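Branched-chain-amino-acid aminotransferase (Pseudomonas sp. UW4, PDB 6JIF) catalyses, as a pyridoxal-5'-phosphate-dependent enzyme, the reversible transfer of an amino group between branched-chain amino acids and 2-oxoglutarate. Local coordinates at residues F33-T38 with E58-H63; S190-A195 with S212-S217; F255-S260 with I267-L272. All coordinates share one frame; numbering follows the deposited sequence.

Contact 1 of 3, residues F33-T38 with E58-H63; sequences FDYIKT and EDNVLH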
loop_
_atom_site.group_PDB
_atom_site.type_symbol
_atom_site.label_atom_id
_atom_site.label_comp_id
_atom_site.label_asym_id
_atom_site.label_seq_id
_atom_site.Cartn_x
_atom_site.Cartn_y
_atom_site.Cartn_z
ATOM N N PHE B 33 14.557 -6.887 17.677
ATOM C CA PHE B 33 14.170 -5.877 16.691
ATOM C C PHE B 33 12.770 -5.429 17.102
ATOM O O PHE B 33 11.763 -5.860 16.547
ATOM C CB PHE B 33 14.193 -6.443 15.273
ATOM C CG PHE B 33 13.943 -5.428 14.220
ATOM C CD1 PHE B 33 14.807 -4.351 14.073
ATOM C CD2 PHE B 33 12.870 -5.540 13.360
ATOM C CE1 PHE B 33 14.596 -3.391 13.087
ATOM C CE2 PHE B 33 12.655 -4.555 12.359
ATOM C CZ PHE B 33 13.535 -3.498 12.252
ATOM N N ASP B 34 12.714 -4.556 18.095
ATOM C CA ASP B 34 11.463 -4.161 18.722
ATOM C C ASP B 34 11.478 -2.657 18.913
ATOM O O ASP B 34 12.518 -2.086 19.225
ATOM C CB ASP B 34 11.290 -4.766 20.091
ATOM C CG ASP B 34 11.305 -6.265 20.049
ATOM O OD1 ASP B 34 10.323 -6.839 19.484
ATOM O OD2 ASP B 34 12.298 -6.849 20.531
ATOM N N TYR B 35 10.310 -2.037 18.796
ATOM C CA TYR B 35 10.241 -0.605 19.015
ATOM C C TYR B 35 10.527 -0.295 20.473
ATOM O O TYR B 35 9.903 -0.873 21.367
ATOM C CB TYR B 35 8.878 -0.034 18.632
ATOM C CG TYR B 35 8.878 1.490 18.795
ATOM C CD1 TYR B 35 8.622 2.076 20.039
ATOM C CD2 TYR B 35 9.158 2.329 17.721
ATOM C CE1 TYR B 35 8.609 3.435 20.197
ATOM C CE2 TYR B 35 9.161 3.683 17.873
ATOM C CZ TYR B 35 8.888 4.233 19.111
ATOM O OH TYR B 35 8.879 5.606 19.256
ATOM N N ILE B 36 11.470 0.629 20.697
ATOM C CA ILE B 36 11.762 1.227 21.995
ATOM C C ILE B 36 11.841 2.737 21.771
ATOM O O ILE B 36 12.369 3.184 20.750
ATOM C CB ILE B 36 13.080 0.667 22.561
ATOM C CG1 ILE B 36 12.879 -0.773 23.083
ATOM C CG2 ILE B 36 13.629 1.537 23.686
ATOM C CD1 ILE B 36 14.091 -1.695 22.857
ATOM N N LYS B 37 11.280 3.533 22.686
ATOM C CA LYS B 37 11.277 4.993 22.486
ATOM C C LYS B 37 12.624 5.584 22.918
ATOM O O LYS B 37 13.014 5.511 24.092
ATOM C CB LYS B 37 10.115 5.658 23.214
ATOM C CG LYS B 37 10.050 7.166 23.040
ATOM C CD LYS B 37 9.030 7.745 24.014
ATOM C CE LYS B 37 8.854 9.218 23.768
ATOM N NZ LYS B 37 7.881 9.794 24.741
ATOM N N THR B 38 13.347 6.109 21.942
ATOM C CA THR B 38 14.597 6.798 22.167
ATOM C C THR B 38 14.310 8.280 22.419
ATOM O O THR B 38 13.165 8.732 22.364
ATOM C CB THR B 38 15.526 6.544 20.970
ATOM O OG1 THR B 38 14.828 6.868 19.768
ATOM C CG2 THR B 38 15.946 5.047 20.947
ATOM N N GLU B 58 11.328 15.506 20.918
ATOM C CA GLU B 58 11.136 14.372 21.817
ATOM C C GLU B 58 9.804 13.667 21.624
ATOM O O GLU B 58 9.598 12.612 22.217
ATOM C CB GLU B 58 11.232 14.814 23.264
ATOM C CG GLU B 58 12.534 15.457 23.582
ATOM C CD GLU B 58 12.625 15.809 25.043
ATOM O OE1 GLU B 58 12.325 14.935 25.894
ATOM O OE2 GLU B 58 12.967 16.975 25.339
ATOM N N ASP B 59 8.905 14.211 20.815
ATOM C CA ASP B 59 7.554 13.694 20.688
ATOM C C ASP B 59 7.539 12.544 19.697
ATOM O O ASP B 59 7.793 12.763 18.508
ATOM C CB ASP B 59 6.608 14.814 20.220
ATOM C CG ASP B 59 5.117 14.444 20.306
ATOM O OD1 ASP B 59 4.774 13.357 20.803
ATOM O OD2 ASP B 59 4.271 15.265 19.882
ATOM N N ASN B 60 7.202 11.329 20.159
ATOM C CA ASN B 60 7.083 10.207 19.247
ATOM C C ASN B 60 5.648 9.973 18.765
ATOM O O ASN B 60 5.359 8.906 18.198
ATOM C CB ASN B 60 7.658 8.938 19.897
ATOM C CG ASN B 60 6.716 8.316 20.925
ATOM O OD1 ASN B 60 5.868 8.991 21.541
ATOM N ND2 ASN B 60 6.889 7.011 21.145
ATOM N N VAL B 61 4.754 10.956 18.956
ATOM C CA VAL B 61 3.393 10.927 18.424
ATOM C C VAL B 61 3.335 11.927 17.274
ATOM O O VAL B 61 3.811 13.061 17.421
ATOM C CB VAL B 61 2.360 11.289 19.494
ATOM C CG1 VAL B 61 0.942 11.112 18.924
ATOM C CG2 VAL B 61 2.615 10.458 20.736
ATOM N N LEU B 62 2.866 11.471 16.108
ATOM C CA LEU B 62 2.658 12.325 14.934
ATOM C C LEU B 62 1.229 12.856 15.000
ATOM O O LEU B 62 0.302 12.158 15.429
ATOM C CB LEU B 62 2.891 11.561 13.611
ATOM C CG LEU B 62 4.313 11.068 13.279
ATOM C CD1 LEU B 62 4.351 10.121 12.066
ATOM C CD2 LEU B 62 5.152 12.250 12.999
ATOM N N HIS B 63 1.049 14.099 14.584
ATOM C CA HIS B 63 -0.245 14.748 14.686
ATOM C C HIS B 63 -0.648 15.170 13.277
ATOM O O HIS B 63 -0.194 16.201 12.784
ATOM C CB HIS B 63 -0.153 15.913 15.640
ATOM C CG HIS B 63 0.474 15.556 16.944
ATOM N ND1 HIS B 63 -0.241 15.001 17.979
ATOM C CD2 HIS B 63 1.752 15.671 17.386
ATOM C CE1 HIS B 63 0.561 14.796 19.011
ATOM N NE2 HIS B 63 1.776 15.199 18.680
#
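Tyr-35 and Asn-60 meet through their polar ends, and this is the tight part of the contact. The amide ND2 of Asn-60 gives a hydrogen bond to OH of Tyr-35 at 3.1 Å. The bond is nearly straight, 170° at the hydrogen, and OH lies close to the amide plane. Ring and amide planes are 36° apart. CG of Tyr-35 lies anti to its backbone N (chi1 -176°), which sends the ring out toward Asn-60. The same OH is also bonded to Glu-66 OE2 of the second subunit, so two partners grip it at the dimer interface. Lys-37 runs fully extended across the Asn-60 amide at about a right angle. Its CD is 3.7 Å from ND2 of Asn-60, and its CE is 3.8 Å from O of Glu-58. With an alanine here in place of Asn-60, Tyr-35 OH would probably lose this donor and the methylenes of Lys-37 the amide they lie across.

The contact joins the loop before strand 41-47 to the turn that leads into strand 61-65. That turn is an Asx turn: OD1 of Asp-59 accepts from N of Val-61 at 3.0 Å. OD2 of Asp-59 takes a hydrogen bond from NE2 of His-63 at 2.8 Å, in the plane of the imidazole. Leu-62 and His-63 pair with a strand of the second subunit in an antiparallel ladder. The solvent side is looser. There Lys-37 NZ stays 6.9 Å from OE1 of Glu-58, too far for a salt bridge.

Contact 2 of 3, residues S190-A195 with S212-S217; sequences SSYDRA and SLMPGS. With PLP (pyridoxal-5'-phosphate), chain D.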
loop_
_atom_site.group_PDB
_atom_site.type_symbol
_atom_site.label_atom_id
_atom_site.label_comp_id
_atom_site.label_asym_id
_atom_site.label_seq_id
_atom_site.Cartn_x
_atom_site.Cartn_y
_atom_site.Cartn_z
ATOM N N SER B 190 4.785 -19.045 -1.261
ATOM C CA SER B 190 3.426 -18.547 -1.131
ATOM C C SER B 190 2.745 -18.487 -2.492
ATOM O O SER B 190 3.390 -18.284 -3.517
ATOM C CB SER B 190 3.433 -17.143 -0.516
ATOM O OG SER B 190 2.104 -16.626 -0.451
ATOM N N SER B 191 1.432 -18.673 -2.491
ATOM C CA SER B 191 0.639 -18.477 -3.706
ATOM C C SER B 191 0.240 -17.031 -3.896
ATOM O O SER B 191 -0.284 -16.670 -4.974
ATOM C CB SER B 191 -0.598 -19.332 -3.650
ATOM O OG SER B 191 -1.449 -18.845 -2.639
ATOM N N TYR B 192 0.516 -16.192 -2.909
ATOM C CA TYR B 192 0.104 -14.796 -3.000
ATOM C C TYR B 192 1.221 -13.926 -3.540
ATOM O O TYR B 192 2.352 -14.360 -3.674
ATOM C CB TYR B 192 -0.347 -14.304 -1.620
ATOM C CG TYR B 192 -1.634 -15.005 -1.176
ATOM C CD1 TYR B 192 -2.860 -14.600 -1.645
ATOM C CD2 TYR B 192 -1.588 -16.072 -0.293
ATOM C CE1 TYR B 192 -4.037 -15.264 -1.273
ATOM C CE2 TYR B 192 -2.740 -16.705 0.120
ATOM C CZ TYR B 192 -3.952 -16.309 -0.361
ATOM O OH TYR B 192 -5.079 -16.980 0.071
ATOM N N ASP B 193 0.896 -12.655 -3.877
ATOM C CA ASP B 193 1.904 -11.735 -4.416
ATOM C C ASP B 193 2.160 -10.534 -3.501
ATOM O O ASP B 193 1.216 -9.870 -3.081
ATOM C CB ASP B 193 1.459 -11.171 -5.789
ATOM C CG ASP B 193 1.209 -12.249 -6.852
ATOM O OD1 ASP B 193 2.084 -13.129 -7.025
ATOM O OD2 ASP B 193 0.146 -12.193 -7.531
ATOM N N ARG B 194 3.422 -10.194 -3.256
ATOM C CA ARG B 194 3.702 -8.923 -2.575
ATOM C C ARG B 194 3.603 -7.747 -3.538
ATOM O O ARG B 194 3.391 -6.603 -3.095
ATOM C CB ARG B 194 5.093 -8.887 -1.904
ATOM C CG ARG B 194 6.255 -9.261 -2.838
ATOM C CD ARG B 194 7.644 -8.973 -2.210
ATOM N NE ARG B 194 7.929 -7.532 -2.111
ATOM C CZ ARG B 194 8.461 -6.786 -3.098
ATOM N NH1 ARG B 194 8.818 -7.325 -4.268
ATOM N NH2 ARG B 194 8.708 -5.488 -2.875
ATOM N N ALA B 195 3.792 -7.988 -4.831
ATOM C CA ALA B 195 3.811 -6.849 -5.749
ATOM C C ALA B 195 3.390 -7.322 -7.125
ATOM O O ALA B 195 3.525 -8.495 -7.469
ATOM C CB ALA B 195 5.201 -6.189 -5.839
ATOM N N SER B 212 1.986 -8.242 1.973
ATOM C CA SER B 212 2.691 -9.371 2.582
ATOM C C SER B 212 2.083 -9.808 3.924
ATOM O O SER B 212 2.441 -10.884 4.408
ATOM C CB SER B 212 4.183 -8.993 2.786
ATOM O OG SER B 212 4.428 -8.168 3.954
ATOM N N LEU B 213 1.181 -9.026 4.538
ATOM C CA LEU B 213 0.722 -9.358 5.906
ATOM C C LEU B 213 0.041 -10.714 5.984
ATOM O O LEU B 213 0.428 -11.598 6.791
ATOM C CB LEU B 213 -0.238 -8.267 6.405
ATOM C CG LEU B 213 0.447 -6.940 6.691
ATOM C CD1 LEU B 213 -0.552 -5.803 6.865
ATOM C CD2 LEU B 213 1.229 -7.172 7.971
ATOM N N MET B 214 -1.006 -10.904 5.177
ATOM C CA MET B 214 -1.705 -12.189 5.232
ATOM C C MET B 214 -0.826 -13.358 4.763
ATOM O O MET B 214 -0.859 -14.440 5.412
ATOM C CB MET B 214 -3.024 -12.080 4.447
ATOM C CG MET B 214 -3.846 -13.339 4.469
ATOM S SD MET B 214 -3.281 -14.314 3.093
ATOM C CE MET B 214 -3.979 -13.441 1.689
ATOM N N PRO B 215 -0.086 -13.266 3.641
ATOM C CA PRO B 215 0.771 -14.400 3.231
ATOM C C PRO B 215 1.839 -14.750 4.244
ATOM O O PRO B 215 2.104 -15.959 4.498
ATOM C CB PRO B 215 1.407 -13.917 1.919
ATOM C CG PRO B 215 0.501 -12.843 1.420
ATOM C CD PRO B 215 -0.180 -12.231 2.585
ATOM N N GLY B 216 2.425 -13.719 4.842
ATOM C CA GLY B 216 3.423 -13.950 5.872
ATOM C C GLY B 216 2.806 -14.631 7.059
ATOM O O GLY B 216 3.375 -15.560 7.611
ATOM N N SER B 217 1.595 -14.210 7.424
ATOM C CA SER B 217 0.897 -14.797 8.555
ATOM C C SER B 217 0.564 -16.264 8.296
ATOM O O SER B 217 0.678 -17.109 9.197
ATOM C CB SER B 217 -0.377 -13.984 8.820
ATOM O OG SER B 217 -0.909 -14.391 10.067
HETATM N N1 PLP D . 13.376 -7.271 0.070
HETATM C C2 PLP D . 12.275 -6.543 0.407
HETATM C C2A PLP D . 10.971 -6.978 -0.182
HETATM C C3 PLP D . 12.390 -5.411 1.216
HETATM O O3 PLP D . 11.277 -4.662 1.496
HETATM C C4 PLP D . 13.660 -5.044 1.734
HETATM C C4A PLP D . 13.869 -3.720 2.446
HETATM C C5 PLP D . 14.758 -5.848 1.370
HETATM C C6 PLP D . 14.589 -6.918 0.543
HETATM C C5A PLP D . 16.152 -5.657 1.879
HETATM O O4P PLP D . 16.603 -4.379 1.634
HETATM P P PLP D . 17.855 -3.842 2.465
HETATM O O1P PLP D . 19.014 -4.797 2.312
HETATM O O2P PLP D . 18.148 -2.511 1.758
HETATM O O3P PLP D . 17.522 -3.693 3.947
HETATM O O HOH W 1 1.774 -17.625 2.172
#
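Tyr-192 lies against Met-214 and Pro-215 of helix 206-221. Its CB touches CG of Pro-215 at 3.5 Å. At CG of the tyrosine, CG of Pro-215 and CE of Met-214 are both about 4.0 Å away. Farther out, the ring carries the Met-214 methyl over its face. CE of Met-214 sits 3.5 Å from the centroid of the Tyr-192 ring, only 14° off the normal, a CH-pi contact. SD of Met-214 is over the same face, which makes this a Met-aromatic contact too. The methionine chain bends at chi2 (-88°) and chi3 (-74°), and this folds the methyl over the ring. At the tip, Tyr-192 OH makes a weak hydrogen bond to Lys-218.

The loop after strand 185-189 is thus packed on the helix where Pro-215 kinks it. Ser-190 and Tyr-192 form an ST turn, in which N of Tyr-192 donates to OG of Ser-190 at 3.0 Å. A water bridges this OG to O of Pro-215. Two residues after Tyr-192, Arg-194 enters the cofactor pocket, and its NE comes within 3.6 Å of the PLP methyl C2A. The guanidinium is held by the backbone oxygens of Gly-201 and Ser-262.

Contact 3 of 3, residues F255-S260 with I267-L272; sequences FVTPNS and ITRLSL. With PLP (pyridoxal-5'-phosphate), chain D.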
loop_
_atom_site.group_PDB
_atom_site.type_symbol
_atom_site.label_atom_id
_atom_site.label_comp_id
_atom_site.label_asym_id
_atom_site.label_seq_id
_atom_site.Cartn_x
_atom_site.Cartn_y
_atom_site.Cartn_z
ATOM N N PHE B 255 27.580 -16.630 -6.550
ATOM C CA PHE B 255 26.557 -15.977 -5.733
ATOM C C PHE B 255 25.453 -15.551 -6.688
ATOM O O PHE B 255 25.704 -14.745 -7.593
ATOM C CB PHE B 255 27.169 -14.793 -4.995
ATOM C CG PHE B 255 26.204 -13.990 -4.141
ATOM C CD1 PHE B 255 25.370 -13.018 -4.734
ATOM C CD2 PHE B 255 26.144 -14.169 -2.756
ATOM C CE1 PHE B 255 24.505 -12.241 -3.944
ATOM C CE2 PHE B 255 25.289 -13.419 -1.961
ATOM C CZ PHE B 255 24.465 -12.431 -2.557
ATOM N N VAL B 256 24.260 -16.155 -6.563
ATOM C CA VAL B 256 23.173 -15.921 -7.530
ATOM C C VAL B 256 22.023 -15.209 -6.834
ATOM O O VAL B 256 21.563 -15.629 -5.773
ATOM C CB VAL B 256 22.716 -17.241 -8.165
ATOM C CG1 VAL B 256 21.659 -16.990 -9.189
ATOM C CG2 VAL B 256 23.924 -17.932 -8.796
ATOM N N THR B 257 21.530 -14.134 -7.447
ATOM C CA THR B 257 20.389 -13.461 -6.830
ATOM C C THR B 257 19.397 -13.001 -7.909
ATOM O O THR B 257 19.796 -12.695 -9.047
ATOM C CB THR B 257 20.908 -12.308 -5.928
ATOM O OG1 THR B 257 19.837 -11.794 -5.126
ATOM C CG2 THR B 257 21.531 -11.180 -6.777
ATOM N N PRO B 258 18.087 -12.994 -7.597
ATOM C CA PRO B 258 17.086 -12.617 -8.607
ATOM C C PRO B 258 17.218 -11.201 -9.123
ATOM O O PRO B 258 17.609 -10.286 -8.403
ATOM C CB PRO B 258 15.738 -12.781 -7.864
ATOM C CG PRO B 258 16.028 -13.930 -6.843
ATOM C CD PRO B 258 17.456 -13.561 -6.394
ATOM N N ASN B 259 16.851 -11.041 -10.395
ATOM C CA ASN B 259 16.821 -9.745 -11.060
ATOM C C ASN B 259 15.487 -9.666 -11.779
ATOM O O ASN B 259 15.174 -10.544 -12.585
ATOM C CB ASN B 259 17.991 -9.661 -12.043
ATOM C CG ASN B 259 18.071 -8.335 -12.748
ATOM O OD1 ASN B 259 17.570 -7.348 -12.266
ATOM N ND2 ASN B 259 18.756 -8.312 -13.864
ATOM N N SER B 260 14.674 -8.679 -11.446
ATOM C CA SER B 260 13.416 -8.478 -12.163
ATOM C C SER B 260 12.895 -7.099 -11.796
ATOM O O SER B 260 13.308 -6.533 -10.766
ATOM C CB SER B 260 12.385 -9.546 -11.790
ATOM O OG SER B 260 11.468 -9.072 -10.820
ATOM N N ILE B 267 20.065 -2.946 -0.227
ATOM C CA ILE B 267 21.436 -2.455 0.024
ATOM C C ILE B 267 22.338 -3.559 0.602
ATOM O O ILE B 267 23.522 -3.633 0.281
ATOM C CB ILE B 267 21.357 -1.237 0.958
ATOM C CG1 ILE B 267 20.572 -0.096 0.243
ATOM C CG2 ILE B 267 22.756 -0.685 1.341
ATOM C CD1 ILE B 267 20.077 0.954 1.216
ATOM N N THR B 268 21.790 -4.443 1.436
ATOM C CA THR B 268 22.583 -5.588 1.876
ATOM C C THR B 268 22.952 -6.443 0.690
ATOM O O THR B 268 24.113 -6.821 0.540
ATOM C CB THR B 268 21.822 -6.383 2.930
ATOM O OG1 THR B 268 21.249 -5.469 3.887
ATOM C CG2 THR B 268 22.752 -7.448 3.651
ATOM N N ARG B 269 22.000 -6.694 -0.217
ATOM C CA ARG B 269 22.317 -7.458 -1.417
ATOM C C ARG B 269 23.416 -6.798 -2.241
ATOM O O ARG B 269 24.342 -7.461 -2.718
ATOM C CB ARG B 269 21.051 -7.633 -2.269
ATOM C CG ARG B 269 21.331 -8.324 -3.586
ATOM C CD ARG B 269 20.046 -8.292 -4.473
ATOM N NE ARG B 269 19.962 -7.047 -5.223
ATOM C CZ ARG B 269 18.940 -6.692 -6.000
ATOM N NH1 ARG B 269 17.878 -7.486 -6.142
ATOM N NH2 ARG B 269 18.973 -5.540 -6.654
ATOM N N LEU B 270 23.295 -5.489 -2.467
ATOM C CA LEU B 270 24.321 -4.762 -3.200
ATOM C C LEU B 270 25.678 -4.875 -2.518
ATOM O O LEU B 270 26.709 -5.033 -3.184
ATOM C CB LEU B 270 23.900 -3.298 -3.305
ATOM C CG LEU B 270 24.902 -2.404 -4.039
ATOM C CD1 LEU B 270 24.839 -2.771 -5.511
ATOM C CD2 LEU B 270 24.554 -0.894 -3.873
ATOM N N SER B 271 25.685 -4.780 -1.187
ATOM C CA SER B 271 26.918 -4.877 -0.430
ATOM C C SER B 271 27.539 -6.254 -0.568
ATOM O O SER B 271 28.760 -6.387 -0.705
ATOM C CB SER B 271 26.633 -4.523 1.034
ATOM O OG SER B 271 26.235 -3.141 1.144
ATOM N N LEU B 272 26.720 -7.308 -0.449
ATOM C CA LEU B 272 27.236 -8.670 -0.620
ATOM C C LEU B 272 27.744 -8.884 -2.041
ATOM O O LEU B 272 28.766 -9.546 -2.245
ATOM C CB LEU B 272 26.130 -9.688 -0.269
ATOM C CG LEU B 272 25.724 -9.722 1.211
ATOM C CD1 LEU B 272 24.569 -10.676 1.482
ATOM C CD2 LEU B 272 26.963 -10.158 2.044
HETATM N N1 PLP D . 13.376 -7.271 0.070
HETATM C C2 PLP D . 12.275 -6.543 0.407
HETATM C C2A PLP D . 10.971 -6.978 -0.182
HETATM C C3 PLP D . 12.390 -5.411 1.216
HETATM O O3 PLP D . 11.277 -4.662 1.496
HETATM C C4 PLP D . 13.660 -5.044 1.734
HETATM C C4A PLP D . 13.869 -3.720 2.446
HETATM C C5 PLP D . 14.758 -5.848 1.370
HETATM C C6 PLP D . 14.589 -6.918 0.543
HETATM C C5A PLP D . 16.152 -5.657 1.879
HETATM O O4P PLP D . 16.603 -4.379 1.634
HETATM P P PLP D . 17.855 -3.842 2.465
HETATM O O1P PLP D . 19.014 -4.797 2.312
HETATM O O2P PLP D . 18.148 -2.511 1.758
HETATM O O3P PLP D . 17.522 -3.693 3.947
HETATM O O HOH W 2 17.718 -10.215 -5.652
#
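Apolar packing links Phe-255 to Leu-272. CZ of Phe-255 reaches CB of Leu-272 at 3.9 Å, and the two side chains cross at about a right angle. Van der Waals contact continues nearer the cofactor, where CD of Arg-269 lies 3.6 Å from OG1 of Thr-257. The arginine chain is extended to CD, then turns at chi3 (85°), which brings NH1 round toward the strand.

Water-mediated bonds join the polar groups. One water accepts from NH1 of Arg-269 and donates to OG1 of Thr-257 and O of Pro-258. OG1 is also hydrogen-bonded to O of Phe-246 on the adjacent strand 245-250.

Bonds to phosphate occupy the start of the helix. N of Ile-267 donates to O2P of PLP at 2.8 Å, with an angle of 168° at the hydrogen. Thr-268 grips O1P of PLP twice, through N at 2.9 Å and OG1 at 2.8 Å. The helix N-terminus probably stabilises the phosphate charge. O of Ile-267 accepts from both N and OG of Ser-271, one turn on, which reach it from opposite faces of its plane.

Strand 255-258 and helix 267-278 open a beta-alpha-beta unit closed by strand 284-287, and the helix start supplies part of the phosphate-binding site of this class IV aminotransferase.

Contacts 2 and 3 are buried, whereas contact 1 is only partly so. Contact 1 lies beside the seven-stranded antiparallel sheet; the other two belong to the mixed-sheet part of the chain. Contacts 1 and 2 both touch the second subunit, and contact 3 does not. No helix or strand is common to any two of them. Contacts 2 and 3 do not touch, their nearest atoms being about 7 Å apart, but both reach PLP: contact 2 at the ring methyl, contact 3 at the phosphate. The chemistry follows the place. A direct side-chain hydrogen bond crosses contact 1, while the buried pair combine apolar packing with bridging waters.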